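Local coordinates for protein probable TonB-dependent receptor (Pseudomonas aeruginosa, PDB 4K3F) that probably binds methionine in the periplasm as the lipoprotein receptor of a transport system, and holds selenomethionine between its two lobes, at residues A[23-28]-A[213-218]; A[57-62]-A[109-114]; A[73-78]-A[202-207]; A[85-90]-A[186-191]; A[124-129]-A[139-144]. All blocks are in the same frame, centred on the assembly; numbering follows the deposited sequence. Where two conformers were deposited one is given.

Contact 1 (A[23-28]-A[213-218]); sequences PLLAKE and QKLAKA
Between 23-28 and 213-218, on helix 11-26 and helix 210-218, the CA atoms of Leu25 and Leu215 are the nearest, 6.8 Å apart, and the leucine ends touch. Leu25 does most of the apolar work with both methyls. Its CD1 meets CD1 of Leu215 at 3.6 Å, while CD2 presses on the backbone of the facing helix, 3.6 Å from C of Lys214. In Leu215 a CG anti to the backbone N (chi1 178°) brings the CD1 branch to Leu25. The small Ala218, one turn on from Lys214, sets its CB 4.4 Å from CG of Leu25. Both helices pack on one side of the six-stranded sheet of their lobe, in the alpha/beta fold of periplasmic binding proteins: Leu25 and Leu215 also touch Leu32 of strand 30-36, and Leu215 reaches Leu5 and Val7 of strand 3-9. Toward the outside the contact turns polar. Extended Lys214 and Glu28 lie alongside each other, head to tail, CD of Lys214 3.9 Å from CB of Glu28, and NZ of Lys214 gives a hydrogen bond of 2.8 Å to the backbone O of Glu28. The donor lies nearly in line with that carbonyl, at a C=O...N angle of 163°. The carboxylate of Glu28 points toward the base of the lysine, OE2 standing 4.0 Å from CB of Lys214, and the salt bridge of Lys214 NZ goes to Asp210.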
# COMPACT_ATOMS: atom_id res chain seq x y z
N PRO A 23 13.66 -3.22 18.84
CA PRO A 23 14.10 -3.45 20.24
C PRO A 23 13.21 -4.37 21.06
O PRO A 23 13.74 -5.12 21.88
CB PRO A 23 14.13 -2.06 20.84
CG PRO A 23 14.38 -1.17 19.66
CD PRO A 23 13.60 -1.77 18.53
N LEU A 24 11.90 -4.29 20.86
CA LEU A 24 10.96 -5.18 21.54
C LEU A 24 11.26 -6.64 21.22
O LEU A 24 11.24 -7.50 22.11
CB LEU A 24 9.49 -4.88 21.15
CG LEU A 24 8.90 -3.56 21.62
CD1 LEU A 24 7.48 -3.41 21.09
CD2 LEU A 24 8.98 -3.46 23.15
N LEU A 25 11.58 -6.90 19.96
CA LEU A 25 11.90 -8.25 19.53
C LEU A 25 13.22 -8.70 20.09
O LEU A 25 13.34 -9.86 20.51
CB LEU A 25 11.87 -8.34 18.01
CG LEU A 25 10.44 -8.47 17.50
CD1 LEU A 25 10.56 -8.42 16.02
CD2 LEU A 25 9.81 -9.80 17.88
N ALA A 26 14.20 -7.81 20.15
CA ALA A 26 15.51 -8.16 20.74
C ALA A 26 15.33 -8.70 22.15
O ALA A 26 16.01 -9.66 22.55
CB ALA A 26 16.44 -6.96 20.74
N LYS A 27 14.37 -8.14 22.89
CA LYS A 27 14.13 -8.56 24.26
C LYS A 27 13.44 -9.92 24.33
O LYS A 27 13.43 -10.52 25.39
CB LYS A 27 13.27 -7.53 25.01
CG LYS A 27 13.95 -6.17 25.15
CD LYS A 27 15.28 -6.25 25.88
CE LYS A 27 15.47 -5.00 26.73
NZ LYS A 27 16.76 -5.01 27.47
N GLU A 28 12.88 -10.40 23.21
CA GLU A 28 12.29 -11.74 23.12
C GLU A 28 13.16 -12.70 22.32
O GLU A 28 12.67 -13.74 21.86
CB GLU A 28 10.95 -11.69 22.42
CG GLU A 28 10.02 -10.62 22.89
CD GLU A 28 8.73 -10.76 22.18
OE1 GLU A 28 7.91 -11.58 22.63
OE2 GLU A 28 8.57 -10.09 21.13
N GLN A 213 6.16 -15.47 14.71
CA GLN A 213 5.01 -15.22 15.56
C GLN A 213 5.28 -14.05 16.51
O GLN A 213 4.36 -13.27 16.78
CB GLN A 213 4.65 -16.43 16.42
CG GLN A 213 4.11 -17.65 15.66
CD GLN A 213 3.84 -18.87 16.60
OE1 GLN A 213 4.40 -19.01 17.71
NE2 GLN A 213 2.96 -19.75 16.15
N LYS A 214 6.51 -13.97 17.02
CA LYS A 214 6.86 -12.86 17.93
C LYS A 214 6.77 -11.55 17.15
O LYS A 214 6.25 -10.59 17.68
CB LYS A 214 8.24 -13.07 18.48
CG LYS A 214 8.27 -14.14 19.56
CD LYS A 214 9.67 -14.51 19.98
CE LYS A 214 9.65 -15.42 21.21
NZ LYS A 214 11.00 -15.96 21.39
N LEU A 215 7.28 -11.51 15.92
CA LEU A 215 7.14 -10.28 15.12
C LEU A 215 5.69 -9.91 14.89
O LEU A 215 5.30 -8.76 15.07
CB LEU A 215 7.85 -10.39 13.77
CG LEU A 215 7.73 -9.18 12.80
CD1 LEU A 215 8.20 -7.86 13.36
CD2 LEU A 215 8.49 -9.46 11.50
N ALA A 216 4.87 -10.89 14.46
CA ALA A 216 3.44 -10.67 14.25
C ALA A 216 2.76 -10.07 15.51
O ALA A 216 1.98 -9.12 15.43
CB ALA A 216 2.75 -11.96 13.79
N LYS A 217 3.06 -10.64 16.69
CA LYS A 217 2.48 -10.17 17.93
C LYS A 217 2.94 -8.76 18.24
O LYS A 217 2.14 -7.94 18.65
CB LYS A 217 2.82 -11.12 19.09
CG LYS A 217 2.24 -10.70 20.43
CD LYS A 217 2.16 -11.89 21.39
CE LYS A 217 2.12 -11.46 22.85
NZ LYS A 217 2.56 -12.57 23.74
N ALA A 218 4.22 -8.47 18.05
CA ALA A 218 4.76 -7.11 18.30
C ALA A 218 4.10 -6.09 17.42
O ALA A 218 3.87 -4.95 17.82
CB ALA A 218 6.27 -7.08 18.10

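Contact 2 (A[57-62]-A[109-114]); sequences FQHQPY and DATNGG. With MSE (selenomethionine), chain B.
His59 and Asn112 meet across the ligand cleft through one polar bond: NE2 of His59 donates to OD1 of Asn112 at 2.9 Å and 163°. The acceptor sits in the imidazole plane, but the donor stands above the amide carbonyl plane, the two flat groups being turned 58° apart. ND1 of His59, the N-cap of helix 60-70, accepts from N of Tyr62, which leaves NE2 as the donor. OD2 of Asp109 caps helix 110-122 by accepting N of Asn112, and also takes its ND2, fixing which way the amide is flipped. Among the apolar contacts, OG1 of Thr111 lies at the imidazole edge, 3.4 Å from CE1 of His59, and CG2 of Thr111 packs 3.9 Å from CB of Pro61. The selenomethionine side chain enters between the rings. Its SE stands over one face of His59, 3.4 Å from NE2, and 3.5 Å from ND2 of Asn112, while its CE methyl lies 3.6 Å above the centre of the Tyr62 ring. Tyr62 OH bonds to Tyr40 O, and Glu83, Arg115, Asn171 and Asn198 bond the ligand. Ring faces and a fixed amide thus make a snug, weakly polar seat for a selenoether, and probably for the thioether of methionine.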
# COMPACT_ATOMS: atom_id res chain seq x y z
N PHE A 57 5.10 -4.74 3.07
CA PHE A 57 4.95 -3.68 2.04
C PHE A 57 3.64 -3.71 1.27
O PHE A 57 3.36 -2.75 0.63
CB PHE A 57 6.09 -3.65 1.01
CG PHE A 57 5.93 -4.65 -0.11
CD1 PHE A 57 6.20 -5.98 0.09
CD2 PHE A 57 5.47 -4.24 -1.36
CE1 PHE A 57 6.06 -6.92 -0.96
CE2 PHE A 57 5.33 -5.16 -2.38
CZ PHE A 57 5.61 -6.48 -2.18
N GLN A 58 2.89 -4.80 1.29
CA GLN A 58 1.76 -4.98 0.33
C GLN A 58 0.48 -5.30 1.07
O GLN A 58 0.51 -5.62 2.28
CB GLN A 58 2.08 -6.10 -0.66
CG GLN A 58 1.95 -7.50 -0.04
CD GLN A 58 2.75 -8.52 -0.81
OE1 GLN A 58 2.56 -8.72 -2.02
NE2 GLN A 58 3.73 -9.08 -0.16
N HIS A 59 -0.63 -5.22 0.35
CA HIS A 59 -1.91 -5.67 0.86
C HIS A 59 -2.24 -7.04 0.25
O HIS A 59 -1.53 -7.55 -0.60
CB HIS A 59 -3.03 -4.64 0.63
CG HIS A 59 -3.08 -4.05 -0.77
ND1 HIS A 59 -3.33 -4.82 -1.90
CD2 HIS A 59 -2.94 -2.78 -1.21
CE1 HIS A 59 -3.34 -4.03 -2.97
NE2 HIS A 59 -3.12 -2.78 -2.57
N GLN A 60 -3.27 -7.66 0.76
CA GLN A 60 -3.60 -9.04 0.35
C GLN A 60 -4.02 -9.14 -1.09
O GLN A 60 -3.60 -10.07 -1.79
CB GLN A 60 -4.64 -9.68 1.30
CG GLN A 60 -4.84 -11.17 1.07
CD GLN A 60 -3.93 -12.07 1.85
OE1 GLN A 60 -3.74 -11.89 3.07
NE2 GLN A 60 -3.40 -13.10 1.17
N PRO A 61 -4.86 -8.19 -1.59
CA PRO A 61 -5.15 -8.31 -3.01
C PRO A 61 -3.91 -8.33 -3.90
O PRO A 61 -3.81 -9.13 -4.82
CB PRO A 61 -6.05 -7.12 -3.28
CG PRO A 61 -6.74 -6.89 -1.96
CD PRO A 61 -5.73 -7.21 -0.91
N TYR A 62 -2.95 -7.49 -3.59
CA TYR A 62 -1.70 -7.43 -4.35
C TYR A 62 -0.93 -8.76 -4.26
O TYR A 62 -0.47 -9.29 -5.28
CB TYR A 62 -0.83 -6.25 -3.85
CG TYR A 62 0.41 -6.08 -4.67
CD1 TYR A 62 1.55 -6.79 -4.38
CD2 TYR A 62 0.42 -5.24 -5.81
CE1 TYR A 62 2.68 -6.66 -5.13
CE2 TYR A 62 1.57 -5.11 -6.58
CZ TYR A 62 2.69 -5.81 -6.25
OH TYR A 62 3.82 -5.69 -7.05
N ASP A 109 -0.71 -1.57 -12.02
CA ASP A 109 -0.86 -2.96 -11.58
C ASP A 109 -2.36 -3.26 -11.30
O ASP A 109 -3.15 -2.36 -11.02
CB ASP A 109 -0.02 -3.29 -10.33
CG ASP A 109 -0.42 -2.49 -9.16
OD1 ASP A 109 -0.09 -1.28 -9.09
OD2 ASP A 109 -1.08 -3.04 -8.28
N ALA A 110 -2.75 -4.51 -11.41
CA ALA A 110 -4.17 -4.83 -11.43
C ALA A 110 -4.93 -4.36 -10.18
O ALA A 110 -6.04 -3.78 -10.27
CB ALA A 110 -4.38 -6.33 -11.64
N THR A 111 -4.38 -4.62 -8.99
CA THR A 111 -5.12 -4.30 -7.77
C THR A 111 -5.07 -2.84 -7.36
O THR A 111 -6.07 -2.30 -6.94
CB THR A 111 -4.75 -5.21 -6.58
OG1 THR A 111 -3.38 -5.03 -6.19
CG2 THR A 111 -4.97 -6.66 -6.97
N ASN A 112 -3.93 -2.19 -7.50
CA ASN A 112 -3.89 -0.76 -7.17
C ASN A 112 -4.55 0.12 -8.25
O ASN A 112 -5.12 1.18 -7.91
CB ASN A 112 -2.49 -0.32 -6.79
CG ASN A 112 -2.04 -0.96 -5.52
OD1 ASN A 112 -2.55 -0.67 -4.43
ND2 ASN A 112 -1.05 -1.80 -5.64
N GLY A 113 -4.52 -0.33 -9.50
CA GLY A 113 -5.28 0.31 -10.58
C GLY A 113 -6.79 0.19 -10.30
O GLY A 113 -7.51 1.18 -10.33
N GLY A 114 -7.25 -1.01 -9.96
CA GLY A 114 -8.66 -1.23 -9.69
C GLY A 114 -9.14 -0.43 -8.52
O GLY A 114 -10.20 0.16 -8.54
N MSE B . 1.49 0.49 1.06
CA MSE B . 0.76 0.32 -0.23
C MSE B . -0.70 0.66 0.04
O MSE B . -1.25 0.23 1.06
OXT MSE B . -1.34 1.35 -0.77
CB MSE B . 0.90 -1.10 -0.79
CG MSE B . 0.20 -1.28 -2.11
SE MSE B . 0.26 -3.16 -2.67
CE MSE B . 2.11 -3.33 -3.02

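Contact 3 (A[73-78]-A[202-207]); sequences DLVAVT and ARPDNK
Val75 and Ala202 form an antiparallel hydrogen-bonded pair where strands 75-82 and 198-202 adjoin in the six-stranded mixed sheet. N of Val75 gives 2.9 Å to O of Ala202, and N of Ala202 gives 2.8 Å to O of Val75, both nearly straight. Near the face that carries the Val75 and Ala202 side chains, CG2 of Val77 touches CB of Ala202 at 3.8 Å. With CG1 of Val75 anti to the carbonyl carbon (chi1 -67°), CG2 is left between N and C and presses 3.5 Å from C of Arg203, against the start of the turn. Further out, the ring of Pro204 lies against Asp73, its CD 3.4 Å from the backbone O of Asp73. Leu74 goes the other way, CD2 meeting CG of Arg203 at 3.9 Å, and packs between helices 42-48 and 60-70. The turn after the strand is held by its own polar groups. OD1 of Asn206 accepts from N of Arg203, and the guanidinium of Arg203 grips Asp205 side-on, NE to OD2 and NH2 to OD1, each oxygen using its syn lone pair. Asn206 ND2 and Arg203 NH1 are tied to the backbone at Asp53 and Val47. This turn directs Lys207 back across the strand: its chain runs extended beside CG2 of Val75, and NZ donates 2.7 Å to O of Ala76, at a C=O...N angle of 177°.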
# COMPACT_ATOMS: atom_id res chain seq x y z
N ASP A 73 4.14 -18.85 -3.85
CA ASP A 73 3.22 -19.29 -2.81
C ASP A 73 3.52 -18.62 -1.50
O ASP A 73 3.49 -19.25 -0.42
CB ASP A 73 3.12 -20.82 -2.71
CG ASP A 73 4.25 -21.45 -2.00
OD1 ASP A 73 5.36 -20.89 -2.03
OD2 ASP A 73 4.02 -22.53 -1.40
N LEU A 74 3.78 -17.31 -1.56
CA LEU A 74 3.95 -16.52 -0.37
C LEU A 74 2.63 -16.41 0.40
O LEU A 74 1.56 -16.41 -0.21
CB LEU A 74 4.48 -15.13 -0.72
CG LEU A 74 5.83 -15.10 -1.41
CD1 LEU A 74 6.20 -13.65 -1.72
CD2 LEU A 74 6.92 -15.77 -0.61
N VAL A 75 2.72 -16.30 1.71
CA VAL A 75 1.52 -16.37 2.56
C VAL A 75 1.51 -15.19 3.54
O VAL A 75 2.52 -14.76 4.13
CB VAL A 75 1.44 -17.72 3.34
CG1 VAL A 75 1.21 -18.87 2.35
CG2 VAL A 75 2.70 -18.04 4.15
N ALA A 76 0.32 -14.70 3.78
CA ALA A 76 0.14 -13.63 4.73
C ALA A 76 0.26 -14.15 6.17
O ALA A 76 -0.22 -15.21 6.49
CB ALA A 76 -1.24 -13.02 4.53
N VAL A 77 0.88 -13.38 7.03
CA VAL A 77 1.07 -13.73 8.45
C VAL A 77 0.10 -12.95 9.35
O VAL A 77 -0.62 -13.57 10.18
CB VAL A 77 2.52 -13.45 8.90
CG1 VAL A 77 2.70 -13.83 10.38
CG2 VAL A 77 3.50 -14.22 8.03
N THR A 78 0.06 -11.63 9.17
CA THR A 78 -0.83 -10.78 9.95
C THR A 78 -0.99 -9.44 9.32
O THR A 78 -0.16 -9.02 8.51
CB THR A 78 -0.33 -10.62 11.40
OG1 THR A 78 -1.43 -10.18 12.22
CG2 THR A 78 0.81 -9.63 11.53
N ALA A 202 5.24 -14.01 4.49
CA ALA A 202 6.37 -14.92 4.61
C ALA A 202 6.10 -16.15 3.78
O ALA A 202 5.43 -16.03 2.76
CB ALA A 202 6.62 -15.21 6.10
N ARG A 203 6.65 -17.29 4.17
CA ARG A 203 6.50 -18.52 3.39
C ARG A 203 5.82 -19.60 4.23
O ARG A 203 5.84 -19.52 5.45
CB ARG A 203 7.89 -19.02 3.02
CG ARG A 203 8.62 -18.06 2.07
CD ARG A 203 9.89 -18.66 1.45
NE ARG A 203 10.78 -19.09 2.51
CZ ARG A 203 11.78 -18.38 3.03
NH1 ARG A 203 12.20 -17.25 2.47
NH2 ARG A 203 12.43 -18.87 4.08
N PRO A 204 5.29 -20.65 3.59
CA PRO A 204 4.81 -21.77 4.41
C PRO A 204 5.80 -22.28 5.44
O PRO A 204 5.39 -22.66 6.53
CB PRO A 204 4.45 -22.83 3.38
CG PRO A 204 4.00 -22.00 2.19
CD PRO A 204 4.96 -20.83 2.16
N ASP A 205 7.10 -22.27 5.13
CA ASP A 205 8.10 -22.82 6.01
C ASP A 205 8.28 -22.06 7.31
O ASP A 205 8.67 -22.66 8.32
CB ASP A 205 9.44 -23.05 5.32
CG ASP A 205 10.10 -21.75 4.77
OD1 ASP A 205 10.70 -20.93 5.54
OD2 ASP A 205 9.99 -21.58 3.53
N ASN A 206 8.00 -20.76 7.28
CA ASN A 206 8.29 -19.89 8.44
C ASN A 206 7.16 -19.07 9.00
O ASN A 206 7.33 -18.38 10.00
CB ASN A 206 9.54 -19.04 8.18
CG ASN A 206 9.36 -18.10 7.00
OD1 ASN A 206 8.25 -17.95 6.47
ND2 ASN A 206 10.42 -17.43 6.62
N LYS A 207 6.00 -19.12 8.38
CA LYS A 207 4.87 -18.38 8.88
C LYS A 207 4.61 -18.67 10.37
O LYS A 207 4.23 -17.77 11.11
CB LYS A 207 3.62 -18.73 8.06
CG LYS A 207 2.31 -18.29 8.68
CD LYS A 207 1.21 -18.25 7.65
CE LYS A 207 -0.17 -17.96 8.27
NZ LYS A 207 -1.17 -17.69 7.18

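Contact 4 (A[85-90]-A[186-191]); sequences LGAYSS and ALAIEG
Glu190 turns its CG beside its own backbone N (chi1 -67°) and then runs extended, which carries the carboxylate back along the neighbouring strand to the N-H of Leu85. OE1 of Glu190 takes that N-H at 2.9 Å and 169°, the donor approaching from above the carboxylate plane. The reverse bond is made by the backbone, N of Glu190 giving 3.0 Å to O of Leu85, so the two residues grip each other twice. The carboxylate also lies against the root of the leucine, OE1 being 3.5 Å from CB of Leu85. OE1 has a second partner in a salt bridge from Arg115, a pocket residue, which probably helps to keep the acid ionised. Further along, N of Ala87 bonds O of Ala188, and N of Leu187 bonds O of Ala87 at 2.7 Å. Gly86 and Ile189 make a non-hydrogen-bonded antiparallel pair with CA atoms only 4.3 Å apart. Here CG1 of Ile189, anti to its backbone N (chi1 -166°), lies over the peptide, 3.5 Å from O of Leu85. At the far end CD1 of Leu187 approaches CB of Ser89 at 4.1 Å, while OG of Ser89 turns to the backbone at Asp166. Strand 188-189 is thereby added as an outermost strand beside 86-88, completing the five-stranded mixed sheet of the second lobe of a periplasmic binding protein fold, next to the ligand cleft.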
# COMPACT_ATOMS: atom_id res chain seq x y z
N LEU A 85 -5.99 5.46 0.34
CA LEU A 85 -5.41 6.03 -0.90
C LEU A 85 -6.09 7.35 -1.23
O LEU A 85 -7.33 7.43 -1.24
CB LEU A 85 -5.61 5.04 -2.03
CG LEU A 85 -4.83 5.49 -3.27
CD1 LEU A 85 -3.94 4.38 -3.72
CD2 LEU A 85 -5.84 5.89 -4.28
N GLY A 86 -5.27 8.35 -1.53
CA GLY A 86 -5.73 9.65 -1.92
C GLY A 86 -5.50 10.01 -3.38
O GLY A 86 -4.61 9.46 -4.06
N ALA A 87 -6.29 10.98 -3.82
CA ALA A 87 -6.15 11.65 -5.12
C ALA A 87 -5.55 13.03 -4.89
O ALA A 87 -6.05 13.78 -4.05
CB ALA A 87 -7.51 11.74 -5.80
N TYR A 88 -4.48 13.35 -5.61
CA TYR A 88 -3.72 14.56 -5.44
C TYR A 88 -3.67 15.33 -6.73
O TYR A 88 -3.78 14.77 -7.81
CB TYR A 88 -2.28 14.25 -4.96
CG TYR A 88 -2.23 13.41 -3.72
CD1 TYR A 88 -2.20 12.03 -3.79
CD2 TYR A 88 -2.23 13.99 -2.46
CE1 TYR A 88 -2.19 11.25 -2.65
CE2 TYR A 88 -2.21 13.21 -1.32
CZ TYR A 88 -2.20 11.84 -1.42
OH TYR A 88 -2.17 11.05 -0.28
N SER A 89 -3.53 16.65 -6.61
CA SER A 89 -3.38 17.49 -7.78
C SER A 89 -2.48 18.68 -7.46
O SER A 89 -2.63 19.29 -6.43
CB SER A 89 -4.73 18.02 -8.24
OG SER A 89 -4.57 18.91 -9.34
N SER A 90 -1.57 19.00 -8.38
CA SER A 90 -0.77 20.20 -8.23
C SER A 90 -1.46 21.39 -8.87
O SER A 90 -0.98 22.51 -8.70
CB SER A 90 0.64 20.00 -8.82
OG SER A 90 0.57 19.93 -10.23
N ALA A 186 -5.42 15.75 -0.08
CA ALA A 186 -6.17 14.87 -1.00
C ALA A 186 -7.49 15.52 -1.44
O ALA A 186 -8.19 16.12 -0.62
CB ALA A 186 -6.44 13.50 -0.38
N LEU A 187 -7.81 15.41 -2.73
CA LEU A 187 -9.11 15.84 -3.25
C LEU A 187 -10.21 14.84 -2.99
O LEU A 187 -11.40 15.19 -3.04
CB LEU A 187 -9.05 16.12 -4.76
CG LEU A 187 -8.42 17.44 -5.19
CD1 LEU A 187 -6.95 17.45 -4.81
CD2 LEU A 187 -8.58 17.71 -6.69
N ALA A 188 -9.82 13.58 -2.80
CA ALA A 188 -10.71 12.48 -2.46
C ALA A 188 -9.83 11.45 -1.77
O ALA A 188 -8.64 11.38 -2.02
CB ALA A 188 -11.33 11.88 -3.70
N ILE A 189 -10.43 10.64 -0.93
CA ILE A 189 -9.68 9.63 -0.22
C ILE A 189 -10.55 8.46 0.15
O ILE A 189 -11.75 8.63 0.42
CB ILE A 189 -9.06 10.23 1.06
CG1 ILE A 189 -8.01 9.28 1.62
CG2 ILE A 189 -10.14 10.55 2.09
CD1 ILE A 189 -7.01 9.99 2.46
N GLU A 190 -9.95 7.27 0.19
CA GLU A 190 -10.67 6.09 0.67
C GLU A 190 -11.08 6.23 2.14
O GLU A 190 -10.44 6.95 2.92
CB GLU A 190 -9.79 4.87 0.61
CG GLU A 190 -9.44 4.44 -0.79
CD GLU A 190 -8.53 3.25 -0.81
OE1 GLU A 190 -7.67 3.14 0.11
OE2 GLU A 190 -8.65 2.43 -1.77
N GLY A 191 -12.09 5.47 2.54
CA GLY A 191 -12.29 5.15 3.97
C GLY A 191 -11.23 4.15 4.44
O GLY A 191 -10.50 3.55 3.62

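Contact 5 (A[124-129]-A[139-144])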
# COMPACT_ATOMS: atom_id res chain seq x y z
N GLY A 124 -17.39 10.07 -7.51
CA GLY A 124 -18.33 10.55 -8.52
C GLY A 124 -17.70 11.13 -9.76
O GLY A 124 -18.37 11.83 -10.51
N VAL A 125 -16.42 10.85 -10.00
CA VAL A 125 -15.72 11.31 -11.19
C VAL A 125 -16.12 10.49 -12.42
O VAL A 125 -16.36 11.05 -13.49
CB VAL A 125 -14.18 11.22 -10.95
CG1 VAL A 125 -13.36 11.57 -12.18
CG2 VAL A 125 -13.80 12.14 -9.81
N ILE A 126 -16.20 9.18 -12.24
CA ILE A 126 -16.68 8.26 -13.26
C ILE A 126 -17.64 7.33 -12.58
O ILE A 126 -17.81 7.38 -11.35
CB ILE A 126 -15.55 7.39 -13.85
CG1 ILE A 126 -15.00 6.49 -12.75
CG2 ILE A 126 -14.48 8.25 -14.52
CD1 ILE A 126 -13.74 5.73 -13.11
N LYS A 127 -18.25 6.45 -13.36
CA LYS A 127 -19.03 5.36 -12.80
C LYS A 127 -18.53 4.05 -13.42
O LYS A 127 -18.24 3.99 -14.62
CB LYS A 127 -20.52 5.57 -13.01
CG LYS A 127 -21.34 4.52 -12.28
CD LYS A 127 -22.80 4.91 -12.16
CE LYS A 127 -23.34 4.46 -10.82
NZ LYS A 127 -23.20 3.00 -10.65
N LEU A 128 -18.34 3.04 -12.56
CA LEU A 128 -18.00 1.69 -13.00
C LEU A 128 -19.24 0.80 -13.09
O LEU A 128 -20.25 1.05 -12.41
CB LEU A 128 -17.02 1.07 -12.01
CG LEU A 128 -15.63 1.72 -11.89
CD1 LEU A 128 -14.92 1.14 -10.68
CD2 LEU A 128 -14.80 1.48 -13.15
N LYS A 129 -19.18 -0.23 -13.94
CA LYS A 129 -20.29 -1.18 -14.10
C LYS A 129 -20.71 -1.78 -12.76
O LYS A 129 -19.90 -1.91 -11.84
CB LYS A 129 -19.91 -2.31 -15.07
CG LYS A 129 -18.80 -3.23 -14.59
CD LYS A 129 -18.32 -4.17 -15.69
CE LYS A 129 -17.47 -5.31 -15.12
NZ LYS A 129 -16.81 -6.13 -16.18
N LYS A 139 -11.85 -0.34 -19.00
CA LYS A 139 -12.90 -0.95 -19.80
C LYS A 139 -14.25 -1.13 -19.08
O LYS A 139 -15.29 -1.27 -19.73
CB LYS A 139 -12.46 -2.33 -20.31
N ASP A 140 -14.22 -1.14 -17.75
CA ASP A 140 -15.40 -1.27 -16.91
C ASP A 140 -16.09 0.06 -16.59
O ASP A 140 -17.10 0.07 -15.88
CB ASP A 140 -15.00 -1.97 -15.61
CG ASP A 140 -14.46 -3.36 -15.86
OD1 ASP A 140 -14.90 -3.98 -16.85
OD2 ASP A 140 -13.58 -3.81 -15.09
N ILE A 141 -15.59 1.17 -17.14
CA ILE A 141 -16.23 2.47 -16.95
C ILE A 141 -17.48 2.53 -17.83
O ILE A 141 -17.42 2.27 -19.05
CB ILE A 141 -15.24 3.63 -17.27
CG1 ILE A 141 -14.08 3.68 -16.26
CG2 ILE A 141 -15.92 5.00 -17.29
CD1 ILE A 141 -12.98 4.67 -16.58
N VAL A 142 -18.61 2.85 -17.18
CA VAL A 142 -19.90 2.99 -17.85
C VAL A 142 -20.38 4.44 -17.99
O VAL A 142 -21.31 4.69 -18.72
CB VAL A 142 -21.01 2.15 -17.18
CG1 VAL A 142 -20.65 0.67 -17.24
CG2 VAL A 142 -21.30 2.59 -15.76
N ASP A 143 -19.77 5.36 -17.27
CA ASP A 143 -20.11 6.80 -17.33
C ASP A 143 -18.83 7.63 -17.16
O ASP A 143 -18.10 7.48 -16.19
CB ASP A 143 -21.10 7.13 -16.24
CG ASP A 143 -21.82 8.47 -16.43
OD1 ASP A 143 -22.01 8.98 -17.54
OD2 ASP A 143 -22.20 9.04 -15.41
N ASN A 144 -18.58 8.51 -18.13
CA ASN A 144 -17.45 9.40 -18.07
C ASN A 144 -17.81 10.73 -18.74
O ASN A 144 -17.32 11.06 -19.87
CB ASN A 144 -16.28 8.73 -18.77
CG ASN A 144 -14.98 9.52 -18.63
OD1 ASN A 144 -14.88 10.54 -17.92
ND2 ASN A 144 -13.95 9.02 -19.30
O HOH W 1 -16.21 12.08 -16.03
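Lys127 faces both Val142 and Asp143 in a classic beta bulge, in the small two-stranded antiparallel sheet of 127-128 and 141-143, whose strands a long loop joins. O of Lys127 accepts from N of Val142 at 2.8 Å and, weakly, from N of Asp143, while its own N donates to O of Asp143. The side chains fall on two faces. On one, Leu128 slants across Ile141, CD2 lying 3.9 Å from CG1 of Ile141. In one of its two conformers Ile126 crosses the same isoleucine at about a right angle, their CD1 methyls 3.7 Å apart, and Ile126 and Leu128 continue onto helix 110-122. The other face is more exposed: CB of Lys127 stands 3.6 Å from CB of Asp143, and CG1 of Val142 rests 3.7 Å from CA of Lys129. Lys129 places CG between its backbone N and carbonyl carbon (chi1 66°), and its extended chain crosses Asp140 at a slant. Its NZ forms a salt bridge of 3.0 Å with OD1 of Asp140, from above the carboxylate plane, beside the backbone bond from N of Lys129 to O of Asp140. Asp140 OD2 turns to N of Thr137. Beyond the strands, a water donates to O of Val125 and, at 2.8 Å, to OD1 of Asn144, which also accepts from N of Ile148.

In the fold
The five contacts run across two lobes. Contacts 1 and 3 belong to the lobe of the six-stranded sheet, their centres about 17 Å apart, and they touch where Ala216 packs on Val77 and Thr78. Contacts 4 and 5, about 18 Å apart between centres, lie together on the far side; contact 4 is in the five-stranded sheet. Contact 2 sits near the middle and touches contact 3 through Gln60 and Ala76. Along the chain contact 1 encloses all the others, and contact 2 crosses 3 and 4. Contact 1 thus brings early and late parts of the chain together in one lobe, while contact 2 bridges both lobes at the ligand, as in a two-lobed binding protein.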